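Local coordinates for exoribonuclease II, mitochondrial (Candida glabrata, PDB 6F3H), which probably degrades RNA from the 3' end as the exoribonuclease component of the mitochondrial RNA degradosome, at residues 314-317 with 318-322. The protein carries 1 engineered substitution. Sequence-based numbering, arbitrary orientation.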
ATOM      1  N   THR A 314       8.146 -12.908 -23.453  1.00 40.36           N
ATOM      2  CA  THR A 314       9.533 -12.809 -23.038  1.00 40.40           C
ATOM      3  C   THR A 314      10.441 -13.472 -24.059  1.00 50.30           C
ATOM      4  O   THR A 314      11.523 -12.966 -24.372  1.00 50.45           O
ATOM      5  CB  THR A 314       9.718 -13.455 -21.680  1.00 40.33           C
ATOM      6  OG1 THR A 314       8.727 -12.945 -20.781  1.00 45.63           O
ATOM      7  CG2 THR A 314      11.082 -13.106 -21.164  1.00 40.39           C
ATOM      8  N   THR A 315      10.011 -14.601 -24.610  1.00 52.92           N
ATOM      9  CA  THR A 315      10.832 -15.253 -25.615  1.00 50.44           C
ATOM     10  C   THR A 315      10.939 -14.390 -26.854  1.00 44.33           C
ATOM     11  O   THR A 315      12.029 -14.200 -27.395  1.00 45.27           O
ATOM     12  CB  THR A 315      10.257 -16.617 -25.961  1.00 50.47           C
ATOM     13  OG1 THR A 315      10.579 -17.545 -24.919  1.00 56.82           O
ATOM     14  CG2 THR A 315      10.866 -17.095 -27.235  1.00 50.62           C
ATOM     15  N   ILE A 316       9.809 -13.873 -27.323  1.00 40.98           N
ATOM     16  CA  ILE A 316       9.822 -12.923 -28.425  1.00 41.07           C
ATOM     17  C   ILE A 316      10.862 -11.858 -28.166  1.00 41.03           C
ATOM     18  O   ILE A 316      11.720 -11.573 -29.002  1.00 53.89           O
ATOM     19  CB  ILE A 316       8.436 -12.293 -28.599  1.00 47.44           C
ATOM     20  CG1 ILE A 316       7.460 -13.290 -29.219  1.00 47.69           C
ATOM     21  CG2 ILE A 316       8.549 -11.120 -29.507  1.00 41.72           C
ATOM     22  CD1 ILE A 316       7.791 -13.630 -30.612  1.00 47.62           C
ATOM     23  N   ILE A 317      10.832 -11.289 -26.972  1.00 40.85           N
ATOM     24  CA  ILE A 317      11.743 -10.201 -26.652  1.00 40.83           C
ATOM     25  C   ILE A 317      13.178 -10.693 -26.612  1.00 40.94           C
ATOM     26  O   ILE A 317      14.096  -9.980 -27.015  1.00 50.84           O
ATOM     27  CB  ILE A 317      11.312  -9.561 -25.325  1.00 50.09           C
ATOM     28  CG1 ILE A 317      10.064  -8.694 -25.555  1.00 52.25           C
ATOM     29  CG2 ILE A 317      12.451  -8.832 -24.714  1.00 50.32           C
ATOM     30  CD1 ILE A 317       9.378  -8.190 -24.331  1.00 40.38           C
ATOM     31  N   SER A 318      13.398 -11.923 -26.142  1.00 43.71           N
ATOM     32  CA  SER A 318      14.744 -12.492 -26.168  1.00 42.99           C
ATOM     33  C   SER A 318      15.272 -12.571 -27.591  1.00 41.30           C
ATOM     34  O   SER A 318      16.416 -12.185 -27.865  1.00 41.41           O
ATOM     35  CB  SER A 318      14.732 -13.885 -25.540  1.00 47.03           C
ATOM     36  OG  SER A 318      14.480 -13.820 -24.148  1.00 51.40           O
ATOM     37  N   LYS A 319      14.422 -13.018 -28.521  1.00 41.36           N
ATOM     38  CA  LYS A 319      14.806 -13.140 -29.922  1.00 41.56           C
ATOM     39  C   LYS A 319      15.180 -11.792 -30.508  1.00 44.98           C
ATOM     40  O   LYS A 319      16.154 -11.670 -31.257  1.00 53.59           O
ATOM     41  CB  LYS A 319      13.653 -13.764 -30.706  1.00 46.11           C
ATOM     42  CG  LYS A 319      13.582 -15.294 -30.627  1.00 46.22           C
ATOM     43  CD  LYS A 319      12.238 -15.866 -31.025  1.00 41.76           C
ATOM     44  CE  LYS A 319      12.393 -17.277 -31.570  1.00 52.93           C
ATOM     45  NZ  LYS A 319      13.711 -17.889 -31.242  1.00 59.51           N
ATOM     46  N   ILE A 320      14.420 -10.766 -30.169  1.00 41.46           N
ATOM     47  CA  ILE A 320      14.708  -9.429 -30.663  1.00 43.51           C
ATOM     48  C   ILE A 320      16.049  -8.928 -30.149  1.00 45.65           C
ATOM     49  O   ILE A 320      16.869  -8.419 -30.911  1.00 51.54           O
ATOM     50  CB  ILE A 320      13.587  -8.476 -30.245  1.00 45.58           C
ATOM     51  CG1 ILE A 320      12.283  -8.909 -30.883  1.00 44.10           C
ATOM     52  CG2 ILE A 320      13.966  -7.077 -30.618  1.00 47.19           C
ATOM     53  CD1 ILE A 320      11.200  -7.960 -30.637  1.00 41.33           C
ATOM     54  N   PHE A 321      16.286  -9.034 -28.850  1.00 41.41           N
ATOM     55  CA  PHE A 321      17.577  -8.612 -28.345  1.00 41.47           C
ATOM     56  C   PHE A 321      18.675  -9.426 -28.979  1.00 41.66           C
ATOM     57  O   PHE A 321      19.741  -8.901 -29.299  1.00 47.18           O
ATOM     58  CB  PHE A 321      17.639  -8.773 -26.836  1.00 57.22           C
ATOM     59  CG  PHE A 321      16.865  -7.739 -26.083  1.00 58.58           C
ATOM     60  CD1 PHE A 321      16.688  -6.485 -26.594  1.00 54.39           C
ATOM     61  CD2 PHE A 321      16.362  -8.014 -24.834  1.00 65.24           C
ATOM     62  CE1 PHE A 321      16.003  -5.541 -25.898  1.00 50.84           C
ATOM     63  CE2 PHE A 321      15.674  -7.061 -24.135  1.00 63.67           C
ATOM     64  CZ  PHE A 321      15.496  -5.827 -24.677  1.00 56.56           C
ATOM     65  N   ARG A 322      18.418 -10.713 -29.197  1.00 47.49           N
ATOM     66  CA  ARG A 322      19.431 -11.567 -29.797  1.00 47.00           C
ATOM     67  C   ARG A 322      19.785 -11.077 -31.188  1.00 48.85           C
ATOM     68  O   ARG A 322      20.906 -11.269 -31.647  1.00 58.95           O
ATOM     69  CB  ARG A 322      18.938 -13.020 -29.824  1.00 41.91           C
ATOM     70  CG  ARG A 322      20.046 -14.015 -30.065  1.00 46.58           C
ATOM     71  CD  ARG A 322      19.688 -15.491 -30.329  1.00 53.70           C
ATOM     72  NE  ARG A 322      18.324 -15.841 -30.715  1.00 55.99           N
ATOM     73  CZ  ARG A 322      17.893 -15.848 -31.968  1.00 62.53           C
ATOM     74  NH1 ARG A 322      18.717 -15.473 -32.938  1.00 68.35           N
ATOM     75  NH2 ARG A 322      16.646 -16.219 -32.249  1.00 64.57           N
TER
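With chi1 at -75° in both Ile317 and Phe321, the isoleucine's CG2 branch stands anti to its backbone N while the phenylalanine's CG lies beside its own N, and the two side chains run side by side in the same direction, one turn apart on the alpha-helix 311-322. CG2 of Ile317 comes within 3.7 Å of CE2 of Phe321. A beta-branched residue suits this place, because one branch is left for the ring while the side chain also meets Leu298 and Tyr302 of helix 293-303; the ring itself reaches helix 334-343. The neighbouring pair Ile316 and Ile320 repeats the i to i+4 spacing more loosely, CG2 of the first standing 4.3 Å from CD1 of the second, and both turn to helix 251-281. Buried apolar side chains thus pack this helix against helices 251-281, 293-303 and 334-343, away from the magnesium site.

Beneath the side chains, the backbone N of Lys319, Ile320 and Phe321 each bonds to the carbonyl four residues back. The bond from Phe321 N to Ile317 O is nearly straight, 175° at the hydrogen. Lys319, on a partly exposed flank, lays its aliphatic part beside Thr315 and makes a cation-pi contact with Tyr270. A small hydroxyl residue suits position 318, where the side chain can fold back on its own helix: Thr314 O accepts both Ser318 N, at 2.8 Å, and Ser318 OG, at 3.1 Å, the hydroxyl approaching from above the carbonyl plane, 39° out of it.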